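PDB 3VAS: putative adenosine kinase from Schistosoma mansoni, which probably phosphorylates adenosine to AMP with ATP, as an adenosine kinase of the pfkB (ribokinase-like) family, and is captured here with adenosine bound in an occluded-loop conformation. Local coordinates for residues A[29-33]-A[187-192]; A[56-60]-A[153-157]; A[103-109]-A[126-132]; A[181-185]-A[199-203]. All blocks are in the same frame, centred on the assembly; numbering follows the deposited sequence.

Interaction 1 of 4, residues A[29-33]-A[187-192]. With ADN (adenosine), chain C.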
loop_
_atom_site.group_PDB
_atom_site.type_symbol
_atom_site.label_atom_id
_atom_site.label_comp_id
_atom_site.label_asym_id
_atom_site.label_seq_id
_atom_site.Cartn_x
_atom_site.Cartn_y
_atom_site.Cartn_z
ATOM N N GLY A 29 -5.158 -7.328 -6.751
ATOM C CA GLY A 29 -5.242 -6.426 -5.619
ATOM C C GLY A 29 -6.668 -5.954 -5.391
ATOM O O GLY A 29 -7.452 -5.849 -6.335
ATOM N N MET A 30 -7.018 -5.699 -4.136
ATOM C CA MET A 30 -8.245 -4.966 -3.821
ATOM C C MET A 30 -7.896 -3.868 -2.830
ATOM O O MET A 30 -7.052 -4.068 -1.964
ATOM C CB MET A 30 -9.347 -5.882 -3.267
ATOM C CG MET A 30 -9.036 -6.547 -1.926
ATOM S SD MET A 30 -10.497 -7.267 -1.119
ATOM C CE MET A 30 -11.178 -5.860 -0.273
ATOM N N GLY A 31 -8.519 -2.701 -2.965
ATOM C CA GLY A 31 -8.196 -1.602 -2.069
ATOM C C GLY A 31 -9.075 -0.370 -2.150
ATOM O O GLY A 31 -10.214 -0.418 -2.628
ATOM N N ASN A 32 -8.534 0.743 -1.663
ATOM C CA ASN A 32 -9.240 2.014 -1.679
ATOM C C ASN A 32 -8.690 2.920 -2.780
ATOM O O ASN A 32 -7.594 3.466 -2.656
ATOM C CB ASN A 32 -9.117 2.699 -0.312
ATOM C CG ASN A 32 -9.384 1.745 0.846
ATOM O OD1 ASN A 32 -10.214 0.840 0.740
ATOM N ND2 ASN A 32 -8.677 1.940 1.954
ATOM N N PRO A 33 -9.437 3.070 -3.881
ATOM C CA PRO A 33 -8.926 3.953 -4.934
ATOM C C PRO A 33 -9.229 5.397 -4.575
ATOM O O PRO A 33 -10.393 5.756 -4.374
ATOM C CB PRO A 33 -9.696 3.503 -6.180
ATOM C CG PRO A 33 -10.952 2.901 -5.660
ATOM C CD PRO A 33 -10.692 2.397 -4.262
ATOM N N PHE A 187 -4.612 -0.745 4.925
ATOM C CA PHE A 187 -5.620 0.305 4.800
ATOM C C PHE A 187 -7.025 -0.223 4.516
ATOM O O PHE A 187 -8.015 0.437 4.829
ATOM C CB PHE A 187 -5.233 1.273 3.683
ATOM C CG PHE A 187 -4.124 2.225 4.046
ATOM C CD1 PHE A 187 -3.049 2.411 3.190
ATOM C CD2 PHE A 187 -4.169 2.954 5.224
ATOM C CE1 PHE A 187 -2.031 3.291 3.511
ATOM C CE2 PHE A 187 -3.154 3.835 5.548
ATOM C CZ PHE A 187 -2.085 4.003 4.690
ATOM N N VAL A 188 -7.107 -1.404 3.914
ATOM C CA VAL A 188 -8.392 -1.974 3.511
ATOM C C VAL A 188 -9.169 -2.544 4.705
ATOM O O VAL A 188 -10.367 -2.812 4.613
ATOM C CB VAL A 188 -8.197 -3.027 2.401
ATOM C CG1 VAL A 188 -9.534 -3.472 1.820
ATOM C CG2 VAL A 188 -7.325 -2.441 1.302
ATOM N N ILE A 189 -8.482 -2.704 5.833
ATOM C CA ILE A 189 -9.134 -3.098 7.076
ATOM C C ILE A 189 -10.297 -2.156 7.399
ATOM O O ILE A 189 -11.348 -2.603 7.863
ATOM C CB ILE A 189 -8.126 -3.141 8.251
ATOM C CG1 ILE A 189 -7.194 -4.348 8.098
ATOM C CG2 ILE A 189 -8.848 -3.204 9.590
ATOM C CD1 ILE A 189 -5.973 -4.314 8.997
ATOM N N ASN A 190 -10.117 -0.864 7.116
ATOM C CA ASN A 190 -11.136 0.146 7.414
ATOM C C ASN A 190 -12.336 0.138 6.462
ATOM O O ASN A 190 -13.408 0.648 6.799
ATOM C CB ASN A 190 -10.530 1.554 7.412
ATOM C CG ASN A 190 -9.454 1.740 8.473
ATOM O OD1 ASN A 190 -8.399 2.312 8.200
ATOM N ND2 ASN A 190 -9.719 1.261 9.687
ATOM N N THR A 191 -12.161 -0.422 5.272
ATOM C CA THR A 191 -13.190 -0.299 4.247
ATOM C C THR A 191 -13.919 -1.606 3.949
ATOM O O THR A 191 -15.134 -1.610 3.753
ATOM C CB THR A 191 -12.622 0.289 2.934
ATOM O OG1 THR A 191 -11.494 -0.487 2.510
ATOM C CG2 THR A 191 -12.187 1.741 3.137
ATOM N N CYS A 192 -13.183 -2.714 3.909
ATOM C CA CYS A 192 -13.793 -3.995 3.580
ATOM C C CYS A 192 -13.016 -5.174 4.151
ATOM O O CYS A 192 -12.481 -5.999 3.408
ATOM C CB CYS A 192 -13.917 -4.147 2.064
ATOM S SG CYS A 192 -14.938 -5.536 1.557
HETATM O "O5'" ADN C . 1.621 5.688 0.314
HETATM C "C5'" ADN C . 1.084 6.931 -0.135
HETATM C "C4'" ADN C . -0.315 6.761 -0.674
HETATM O "O4'" ADN C . -1.190 6.322 0.377
HETATM C "C3'" ADN C . -0.974 8.014 -1.262
HETATM O "O3'" ADN C . -1.033 7.901 -2.685
HETATM C "C2'" ADN C . -2.410 7.993 -0.690
HETATM O "O2'" ADN C . -3.430 8.147 -1.653
HETATM C "C1'" ADN C . -2.495 6.625 -0.012
HETATM N N9 ADN C . -3.377 6.579 1.155
HETATM C C8 ADN C . -3.442 7.458 2.137
HETATM N N7 ADN C . -4.495 7.008 3.063
HETATM C C5 ADN C . -5.049 5.799 2.548
HETATM C C6 ADN C . -6.060 4.962 3.013
HETATM N N6 ADN C . -6.748 5.280 4.236
HETATM N N1 ADN C . -6.404 3.829 2.288
HETATM C C2 ADN C . -5.752 3.522 1.121
HETATM N N3 ADN C . -4.754 4.343 0.664
HETATM C C4 ADN C . -4.414 5.502 1.406
#

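Interaction 2 of 4, residues A[56-60]-A[153-157]. With ADN (adenosine), chain C.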
loop_
_atom_site.group_PDB
_atom_site.type_symbol
_atom_site.label_atom_id
_atom_site.label_comp_id
_atom_site.label_asym_id
_atom_site.label_seq_id
_atom_site.Cartn_x
_atom_site.Cartn_y
_atom_site.Cartn_z
ATOM N N ILE A 56 -0.368 9.563 8.401
ATOM C CA ILE A 56 -1.665 9.651 7.756
ATOM C C ILE A 56 -2.757 9.464 8.809
ATOM O O ILE A 56 -2.654 8.600 9.676
ATOM C CB ILE A 56 -1.796 8.631 6.584
ATOM C CG1 ILE A 56 -3.131 8.802 5.846
ATOM C CG2 ILE A 56 -1.587 7.204 7.070
ATOM C CD1 ILE A 56 -4.271 7.920 6.350
ATOM N N VAL A 57 -3.784 10.304 8.748
ATOM C CA VAL A 57 -4.955 10.131 9.593
ATOM C C VAL A 57 -6.219 10.095 8.740
ATOM O O VAL A 57 -6.273 10.699 7.663
ATOM C CB VAL A 57 -5.074 11.244 10.665
ATOM C CG1 VAL A 57 -3.851 11.244 11.559
ATOM C CG2 VAL A 57 -5.262 12.611 10.024
ATOM N N LEU A 58 -7.222 9.365 9.214
ATOM C CA LEU A 58 -8.525 9.351 8.571
ATOM C C LEU A 58 -9.298 10.563 9.065
ATOM O O LEU A 58 -9.423 10.769 10.274
ATOM C CB LEU A 58 -9.276 8.067 8.922
ATOM C CG LEU A 58 -8.622 6.744 8.501
ATOM C CD1 LEU A 58 -9.466 5.557 8.936
ATOM C CD2 LEU A 58 -8.384 6.693 6.996
ATOM N N ALA A 59 -9.810 11.363 8.133
ATOM C CA ALA A 59 -10.552 12.579 8.465
ATOM C C ALA A 59 -11.653 12.348 9.497
ATOM O O ALA A 59 -12.482 11.449 9.351
ATOM C CB ALA A 59 -11.139 13.213 7.209
ATOM N N GLU A 60 -11.623 13.153 10.551
ATOM C CA GLU A 60 -12.720 13.250 11.501
ATOM C C GLU A 60 -13.393 14.588 11.225
ATOM O O GLU A 60 -12.965 15.322 10.331
ATOM C CB GLU A 60 -12.195 13.205 12.932
ATOM C CG GLU A 60 -11.380 11.960 13.256
ATOM C CD GLU A 60 -10.701 12.042 14.613
ATOM O OE1 GLU A 60 -11.330 12.555 15.566
ATOM O OE2 GLU A 60 -9.535 11.604 14.724
ATOM N N VAL A 153 -4.196 13.604 5.101
ATOM C CA VAL A 153 -5.517 13.469 5.702
ATOM C C VAL A 153 -6.461 12.835 4.686
ATOM O O VAL A 153 -6.745 13.416 3.638
ATOM C CB VAL A 153 -6.081 14.820 6.177
ATOM C CG1 VAL A 153 -7.404 14.613 6.924
ATOM C CG2 VAL A 153 -5.068 15.531 7.063
ATOM N N THR A 154 -6.941 11.638 5.003
ATOM C CA THR A 154 -7.706 10.845 4.054
ATOM C C THR A 154 -9.207 10.847 4.325
ATOM O O THR A 154 -9.646 10.548 5.433
ATOM C CB THR A 154 -7.226 9.386 4.055
ATOM O OG1 THR A 154 -5.846 9.349 3.675
ATOM C CG2 THR A 154 -8.041 8.551 3.081
ATOM N N TYR A 155 -9.981 11.198 3.304
ATOM C CA TYR A 155 -11.431 11.036 3.334
ATOM C C TYR A 155 -11.791 9.863 2.429
ATOM O O TYR A 155 -11.752 9.978 1.205
ATOM C CB TYR A 155 -12.144 12.306 2.859
ATOM C CG TYR A 155 -13.655 12.216 2.970
ATOM C CD1 TYR A 155 -14.282 12.296 4.207
ATOM C CD2 TYR A 155 -14.450 12.035 1.843
ATOM C CE1 TYR A 155 -15.656 12.202 4.324
ATOM C CE2 TYR A 155 -15.832 11.940 1.950
ATOM C CZ TYR A 155 -16.426 12.027 3.194
ATOM O OH TYR A 155 -17.795 11.936 3.320
ATOM N N LEU A 156 -12.115 8.730 3.036
ATOM C CA LEU A 156 -12.296 7.487 2.296
ATOM C C LEU A 156 -13.450 7.529 1.298
ATOM O O LEU A 156 -13.354 6.940 0.219
ATOM C CB LEU A 156 -12.455 6.309 3.257
ATOM C CG LEU A 156 -11.147 5.880 3.933
ATOM C CD1 LEU A 156 -11.396 4.800 4.981
ATOM C CD2 LEU A 156 -10.155 5.398 2.892
ATOM N N GLY A 157 -14.529 8.223 1.660
ATOM C CA GLY A 157 -15.667 8.410 0.772
ATOM C C GLY A 157 -16.204 7.121 0.175
ATOM O O GLY A 157 -16.514 6.171 0.898
HETATM O "O5'" ADN C . 1.621 5.688 0.314
HETATM C "C5'" ADN C . 1.084 6.931 -0.135
HETATM C "C4'" ADN C . -0.315 6.761 -0.674
HETATM O "O4'" ADN C . -1.190 6.322 0.377
HETATM C "C3'" ADN C . -0.974 8.014 -1.262
HETATM O "O3'" ADN C . -1.033 7.901 -2.685
HETATM C "C2'" ADN C . -2.410 7.993 -0.690
HETATM O "O2'" ADN C . -3.430 8.147 -1.653
HETATM C "C1'" ADN C . -2.495 6.625 -0.012
HETATM N N9 ADN C . -3.377 6.579 1.155
HETATM C C8 ADN C . -3.442 7.458 2.137
HETATM N N7 ADN C . -4.495 7.008 3.063
HETATM C C5 ADN C . -5.049 5.799 2.548
HETATM C C6 ADN C . -6.060 4.962 3.013
HETATM N N6 ADN C . -6.748 5.280 4.236
HETATM N N1 ADN C . -6.404 3.829 2.288
HETATM C C2 ADN C . -5.752 3.522 1.121
HETATM N N3 ADN C . -4.754 4.343 0.664
HETATM C C4 ADN C . -4.414 5.502 1.406
#

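Interaction 3 of 4, residues A[103-109]-A[126-132]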
loop_
_atom_site.group_PDB
_atom_site.type_symbol
_atom_site.label_atom_id
_atom_site.label_comp_id
_atom_site.label_asym_id
_atom_site.label_seq_id
_atom_site.Cartn_x
_atom_site.Cartn_y
_atom_site.Cartn_z
ATOM N N TYR A 103 -7.311 -5.412 -10.374
ATOM C CA TYR A 103 -7.620 -4.562 -9.230
ATOM C C TYR A 103 -9.124 -4.362 -9.035
ATOM O O TYR A 103 -9.866 -4.147 -9.997
ATOM C CB TYR A 103 -6.933 -3.203 -9.362
ATOM C CG TYR A 103 -7.211 -2.255 -8.210
ATOM C CD1 TYR A 103 -6.450 -2.305 -7.045
ATOM C CD2 TYR A 103 -8.222 -1.301 -8.291
ATOM C CE1 TYR A 103 -6.689 -1.433 -5.994
ATOM C CE2 TYR A 103 -8.474 -0.421 -7.247
ATOM C CZ TYR A 103 -7.705 -0.492 -6.098
ATOM O OH TYR A 103 -7.950 0.373 -5.048
ATOM N N VAL A 104 -9.548 -4.426 -7.776
ATOM C CA VAL A 104 -10.928 -4.171 -7.380
ATOM C C VAL A 104 -10.977 -3.090 -6.298
ATOM O O VAL A 104 -10.246 -3.158 -5.308
ATOM C CB VAL A 104 -11.589 -5.450 -6.827
ATOM C CG1 VAL A 104 -12.923 -5.128 -6.156
ATOM C CG2 VAL A 104 -11.761 -6.486 -7.934
ATOM N N GLY A 105 -11.834 -2.090 -6.495
ATOM C CA GLY A 105 -12.038 -1.044 -5.509
ATOM C C GLY A 105 -13.359 -0.336 -5.751
ATOM O O GLY A 105 -14.015 -0.577 -6.768
ATOM N N CYS A 106 -13.752 0.545 -4.834
ATOM C CA CYS A 106 -15.007 1.283 -4.995
ATOM C C CYS A 106 -14.812 2.787 -5.190
ATOM O O CYS A 106 -14.274 3.480 -4.322
ATOM C CB CYS A 106 -15.957 1.021 -3.818
ATOM S SG CYS A 106 -17.613 1.731 -4.040
ATOM N N ILE A 107 -15.260 3.284 -6.340
ATOM C CA ILE A 107 -15.245 4.711 -6.634
ATOM C C ILE A 107 -16.677 5.247 -6.697
ATOM O O ILE A 107 -17.640 4.472 -6.728
ATOM C CB ILE A 107 -14.561 5.006 -7.986
ATOM C CG1 ILE A 107 -15.266 4.246 -9.117
ATOM C CG2 ILE A 107 -13.066 4.661 -7.939
ATOM C CD1 ILE A 107 -14.803 4.649 -10.520
ATOM N N GLY A 108 -16.813 6.572 -6.720
ATOM C CA GLY A 108 -18.105 7.201 -6.918
ATOM C C GLY A 108 -18.404 7.419 -8.393
ATOM O O GLY A 108 -17.547 7.182 -9.247
ATOM N N ALA A 109 -19.621 7.864 -8.697
ATOM C CA ALA A 109 -20.006 8.156 -10.075
ATOM C C ALA A 109 -19.721 9.616 -10.399
ATOM O O ALA A 109 -20.627 10.385 -10.715
ATOM C CB ALA A 109 -21.481 7.837 -10.304
ATOM N N VAL A 126 -6.270 -4.623 -15.551
ATOM C CA VAL A 126 -7.667 -5.053 -15.555
ATOM C C VAL A 126 -8.343 -4.657 -14.241
ATOM O O VAL A 126 -7.839 -4.957 -13.162
ATOM C CB VAL A 126 -7.806 -6.581 -15.766
ATOM C CG1 VAL A 126 -9.232 -7.037 -15.470
ATOM C CG2 VAL A 126 -7.412 -6.966 -17.181
ATOM N N THR A 127 -9.476 -3.969 -14.336
ATOM C CA THR A 127 -10.199 -3.545 -13.145
ATOM C C THR A 127 -11.661 -3.977 -13.162
ATOM O O THR A 127 -12.258 -4.168 -14.220
ATOM C CB THR A 127 -10.147 -2.016 -12.952
ATOM O OG1 THR A 127 -10.755 -1.363 -14.075
ATOM C CG2 THR A 127 -8.712 -1.541 -12.806
ATOM N N GLU A 128 -12.220 -4.143 -11.969
ATOM C CA GLU A 128 -13.657 -4.297 -11.801
ATOM C C GLU A 128 -14.093 -3.406 -10.646
ATOM O O GLU A 128 -14.192 -3.852 -9.501
ATOM C CB GLU A 128 -14.036 -5.755 -11.534
ATOM C CG GLU A 128 -13.959 -6.658 -12.756
ATOM C CD GLU A 128 -15.034 -6.355 -13.794
ATOM O OE1 GLU A 128 -16.041 -5.695 -13.456
ATOM O OE2 GLU A 128 -14.870 -6.784 -14.956
ATOM N N PHE A 129 -14.331 -2.135 -10.951
ATOM C CA PHE A 129 -14.706 -1.173 -9.925
ATOM C C PHE A 129 -16.148 -1.356 -9.497
ATOM O O PHE A 129 -17.023 -1.632 -10.315
ATOM C CB PHE A 129 -14.510 0.260 -10.423
ATOM C CG PHE A 129 -13.075 0.692 -10.479
ATOM C CD1 PHE A 129 -12.393 1.025 -9.317
ATOM C CD2 PHE A 129 -12.408 0.770 -11.691
ATOM C CE1 PHE A 129 -11.072 1.425 -9.361
ATOM C CE2 PHE A 129 -11.086 1.169 -11.742
ATOM C CZ PHE A 129 -10.418 1.496 -10.578
ATOM N N GLN A 130 -16.384 -1.209 -8.200
ATOM C CA GLN A 130 -17.734 -1.063 -7.693
ATOM C C GLN A 130 -18.027 0.429 -7.699
ATOM O O GLN A 130 -17.173 1.240 -7.339
ATOM C CB GLN A 130 -17.839 -1.620 -6.275
ATOM C CG GLN A 130 -19.216 -1.481 -5.643
ATOM C CD GLN A 130 -19.246 -2.008 -4.225
ATOM O OE1 GLN A 130 -18.305 -2.667 -3.784
ATOM N NE2 GLN A 130 -20.322 -1.718 -3.500
ATOM N N ILE A 131 -19.215 0.805 -8.143
ATOM C CA ILE A 131 -19.561 2.217 -8.165
ATOM C C ILE A 131 -20.502 2.495 -6.999
ATOM O O ILE A 131 -21.510 1.805 -6.824
ATOM C CB ILE A 131 -20.172 2.655 -9.522
ATOM C CG1 ILE A 131 -19.078 2.910 -10.566
ATOM C CG2 ILE A 131 -20.948 3.947 -9.361
ATOM C CD1 ILE A 131 -18.252 1.705 -10.967
ATOM N N ALA A 132 -20.149 3.481 -6.180
ATOM C CA ALA A 132 -20.961 3.835 -5.026
ATOM C C ALA A 132 -22.249 4.538 -5.452
ATOM O O ALA A 132 -22.268 5.277 -6.438
ATOM C CB ALA A 132 -20.169 4.710 -4.069
HETATM O O HOH W 1 -21.583 7.983 -6.447
#

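Interaction 4 of 4, residues A[181-185]-A[199-203]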
loop_
_atom_site.group_PDB
_atom_site.type_symbol
_atom_site.label_atom_id
_atom_site.label_comp_id
_atom_site.label_asym_id
_atom_site.label_seq_id
_atom_site.Cartn_x
_atom_site.Cartn_y
_atom_site.Cartn_z
ATOM N N VAL A 181 -1.030 -14.609 -6.899
ATOM C CA VAL A 181 -0.406 -13.636 -6.008
ATOM C C VAL A 181 -1.395 -12.538 -5.633
ATOM O O VAL A 181 -2.078 -11.990 -6.498
ATOM C CB VAL A 181 0.824 -12.981 -6.675
ATOM C CG1 VAL A 181 1.417 -11.903 -5.773
ATOM C CG2 VAL A 181 1.870 -14.037 -7.026
ATOM N N TYR A 182 -1.474 -12.220 -4.344
ATOM C CA TYR A 182 -2.328 -11.129 -3.882
ATOM C C TYR A 182 -1.527 -10.054 -3.160
ATOM O O TYR A 182 -0.567 -10.349 -2.444
ATOM C CB TYR A 182 -3.435 -11.650 -2.965
ATOM C CG TYR A 182 -4.213 -12.802 -3.552
ATOM C CD1 TYR A 182 -5.243 -12.580 -4.457
ATOM C CD2 TYR A 182 -3.913 -14.110 -3.210
ATOM C CE1 TYR A 182 -5.954 -13.632 -5.000
ATOM C CE2 TYR A 182 -4.616 -15.169 -3.752
ATOM C CZ TYR A 182 -5.636 -14.924 -4.644
ATOM O OH TYR A 182 -6.340 -15.977 -5.184
ATOM N N TYR A 183 -1.915 -8.803 -3.374
ATOM C CA TYR A 183 -1.395 -7.701 -2.585
ATOM C C TYR A 183 -2.555 -6.884 -2.034
ATOM O O TYR A 183 -3.325 -6.304 -2.801
ATOM C CB TYR A 183 -0.475 -6.796 -3.410
ATOM C CG TYR A 183 0.122 -5.673 -2.586
ATOM C CD1 TYR A 183 1.260 -5.881 -1.808
ATOM C CD2 TYR A 183 -0.464 -4.411 -2.562
ATOM C CE1 TYR A 183 1.805 -4.861 -1.038
ATOM C CE2 TYR A 183 0.068 -3.386 -1.793
ATOM C CZ TYR A 183 1.203 -3.614 -1.037
ATOM O OH TYR A 183 1.735 -2.591 -0.284
ATOM N N ILE A 184 -2.690 -6.852 -0.712
ATOM C CA ILE A 184 -3.663 -5.977 -0.069
ATOM C C ILE A 184 -3.015 -5.206 1.082
ATOM O O ILE A 184 -2.421 -5.797 1.987
ATOM C CB ILE A 184 -4.881 -6.750 0.478
ATOM C CG1 ILE A 184 -5.448 -7.712 -0.569
ATOM C CG2 ILE A 184 -5.963 -5.776 0.937
ATOM C CD1 ILE A 184 -6.605 -8.548 -0.051
ATOM N N ALA A 185 -3.122 -3.882 1.033
ATOM C CA ALA A 185 -2.598 -3.028 2.096
ATOM C C ALA A 185 -3.484 -3.084 3.337
ATOM O O ALA A 185 -4.685 -3.359 3.247
ATOM C CB ALA A 185 -2.463 -1.587 1.610
ATOM N N ILE A 199 -10.520 -13.298 0.829
ATOM C CA ILE A 199 -9.461 -13.529 -0.149
ATOM C C ILE A 199 -8.231 -14.157 0.508
ATOM O O ILE A 199 -7.612 -15.054 -0.056
ATOM C CB ILE A 199 -9.072 -12.234 -0.891
ATOM C CG1 ILE A 199 -10.221 -11.784 -1.793
ATOM C CG2 ILE A 199 -7.810 -12.444 -1.723
ATOM C CD1 ILE A 199 -9.976 -10.462 -2.489
ATOM N N ALA A 200 -7.896 -13.694 1.710
ATOM C CA ALA A 200 -6.761 -14.237 2.452
ATOM C C ALA A 200 -6.928 -15.731 2.750
ATOM O O ALA A 200 -5.985 -16.508 2.613
ATOM C CB ALA A 200 -6.540 -13.454 3.740
ATOM N N LYS A 201 -8.131 -16.125 3.158
ATOM C CA LYS A 201 -8.423 -17.534 3.408
ATOM C C LYS A 201 -8.339 -18.361 2.126
ATOM O O LYS A 201 -7.843 -19.488 2.144
ATOM C CB LYS A 201 -9.797 -17.703 4.057
ATOM C CG LYS A 201 -9.880 -17.135 5.457
ATOM C CD LYS A 201 -11.279 -17.237 6.020
ATOM C CE LYS A 201 -11.335 -16.651 7.418
ATOM N NZ LYS A 201 -12.735 -16.549 7.907
ATOM N N HIS A 202 -8.829 -17.800 1.023
ATOM C CA HIS A 202 -8.738 -18.468 -0.272
ATOM C C HIS A 202 -7.279 -18.714 -0.652
ATOM O O HIS A 202 -6.929 -19.795 -1.126
ATOM C CB HIS A 202 -9.436 -17.647 -1.359
ATOM C CG HIS A 202 -9.158 -18.130 -2.749
ATOM N ND1 HIS A 202 -9.912 -19.107 -3.365
ATOM C CD2 HIS A 202 -8.201 -17.776 -3.640
ATOM C CE1 HIS A 202 -9.433 -19.331 -4.576
ATOM N NE2 HIS A 202 -8.395 -18.537 -4.768
ATOM N N SER A 203 -6.435 -17.711 -0.435
ATOM C CA SER A 203 -5.009 -17.826 -0.733
ATOM C C SER A 203 -4.348 -18.957 0.055
ATOM O O SER A 203 -3.698 -19.825 -0.525
ATOM C CB SER A 203 -4.288 -16.500 -0.464
ATOM O OG SER A 203 -2.888 -16.618 -0.683
#

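Interaction 1 of 4, residues A[29-33]-A[187-192]
G31 of strand 27-40 runs past V188 just ahead of helix 189-205 with their CA atoms 5.6 Å apart, so the strand passes the weakly bonded start of the helix beside the bound adenosine. N32 carries the polar half of the contact. Its amide plane is turned so that OD1 meets T191 while ND2 looks to the nucleoside. T191 OG1 donates to N32 OD1 over 2.6 Å, and the donor sits 16° out of the carbonyl plane. N32 ND2 gives a nearly straight bond to adenosine N1 (3.0 Å, 166°) and a weak one to F187 O (3.3 Å). F187 has adenosine C6 3.4 Å above its ring plane and offset toward the rim; CG set beside the backbone N (chi1 -75°) lays the ring against one face of the adenine. The apolar half lies further back along the strand. M30, bent at chi3, brings CE to V188 CG1 (3.6 Å) and to C192 CB (4.0 Å), while V188 CG2 fits against G31 CA at 3.6 Å. All the touching residues are buried. The bond from T191 limits rotation of the N32 amide and holds its NH2 toward the ligand, a second-shell role for the threonine. A donor here would probably favour an unprotonated N1, so the edge of the base is read while F187 covers its face.

Interaction 2 of 4, residues A[56-60]-A[153-157]
This parallel strand pair, 56-58 beside 153-157, belongs to the small β-sheet that covers the nucleoside, consistent with the lid of ribokinase-like kinases. T154 N donates to V57 O (2.9 Å) and A59 N to T154 O (2.8 Å), both nearly straight, across strands whose directions diverge by 37°. V57 and V153 share one face, where their CG2 methyls meet at 4.2 Å. A59 CB touches V153 CG1 and lies at the edge of the Y155 ring; M64 and Y67 also pack here. L58 and T154 point to the other face, toward adenosine. T154 OG1, placed beside its backbone N (chi1 -61°), comes to 2.8 Å from adenosine N7. The end of the I56 chain crosses toward this hydroxyl, its CD1 being 3.4 Å from T154 OG1 and equally near N7. L58 CD2 approaches adenosine N6 at 3.5 Å and L156 CD2 reaches it at 3.7 Å, while L58 CD2 also touches L156 CD1. The pairing sets T154 beside I56 and L58, and with L156 they line one edge of the purine: a single hydroxyl faces N7, and methyls of L58 and L156 come up to the amino group, giving the N6 side of the base a largely apolar surface here.

Interaction 3 of 4, residues A[103-109]-A[126-132]
F129 turns its ring toward strand 101-107, and each atom along its near side finds a partner. CB stands 3.8 Å from G105 O; CG, held beside the backbone N (chi1 -75°), stays close to the same oxygen, and CD1 approaches it to 3.4 Å near the plane of the phenyl ring. CD1 also meets I107 CG2 at 3.9 Å. At the far end CE1 lies 3.8 Å from Y103 CE2, in the plane of the tyrosine ring and at its edge, the two ring planes inclined by 62°. P33 packs on Y103, I107 and F129, and K117 and C120 of helix 111-122 pack on F129. The backbones pair in parallel before and after a break at E128 and F129: Y103 N to V126 O, E128 N to Y103 O, Q130 N to G105 O (2.8 Å), I107 N to Q130 O and A132 N to I107 O (2.8 Å). On the other face, C106 SG rests on Q130 CG at 3.9 Å, while the Q130 amide goes on to S163. One water joins A109 N to A132 O. The contact pairs the two strands of a β-α-β unit connected by helix 111-122. G105 O accepts from Q130 N with the F129 ring edge packed beside it, so polar pairing and aromatic packing converge on one carbonyl.

Interaction 4 of 4, residues A[181-185]-A[199-203]
Y182 is the residue of strand 181-185 that reaches furthest into helix 199-203, whose axis comes within 9.9 Å of that of the strand and runs at 152° to it, close to antiparallel. Set beside its backbone N (chi1 -51°), the ring stands out from the strand, and I199 CG2 lies over one face in a CH-π contact, 4.0 Å from the centroid and 20° off the normal. S203 CB approaches the CD2-CE2 side of the ring, 3.6 Å from Y182 CE2. Beyond the ring, Y182 OH comes 3.0 Å from H202 CD2 near the plane of the imidazole, the two side chains crossing at about a right angle. This hydroxyl is bonded to V176 O and K208 NZ, and H202 NE2 is also bonded to K208 NZ, so the lysine links both residues. Two residues on, I184 points to the helix as well, and its CD1 touches I199 CG2 at 4.4 Å, the same methyl that covers the tyrosine. Strand 181-185 lies between strands 27-40 and 209-213, and the helix packs on it as the connecting arm of a β-α-β unit leading to 209-213. F28 and M30 of strand 27-40 also pack on I199, F210 packs on Y182, I184 and S203, and helix 170-178 adds W173, edge-to-face with H202, and V176.

Interactions 1 and 4 are buried and share helix 189-205, its first turn at the ligand and its later turns on strand 181-185; M30 packs on I184 and I199 between them. Interactions 2 and 3 are only partly buried and rest mainly on parallel backbone pairing, absent from the other two. Strand 27-40 joins interaction 3 to interaction 1 through backbone bonds of V104 with G29 and G31. Interactions 1 and 2 both touch adenosine: amide and aromatic ring in the first, hydroxyl and methyls in the second, with N32 and T191 packing on L156. Interaction 4, remote from interaction 2, is chiefly aromatic and aliphatic packing.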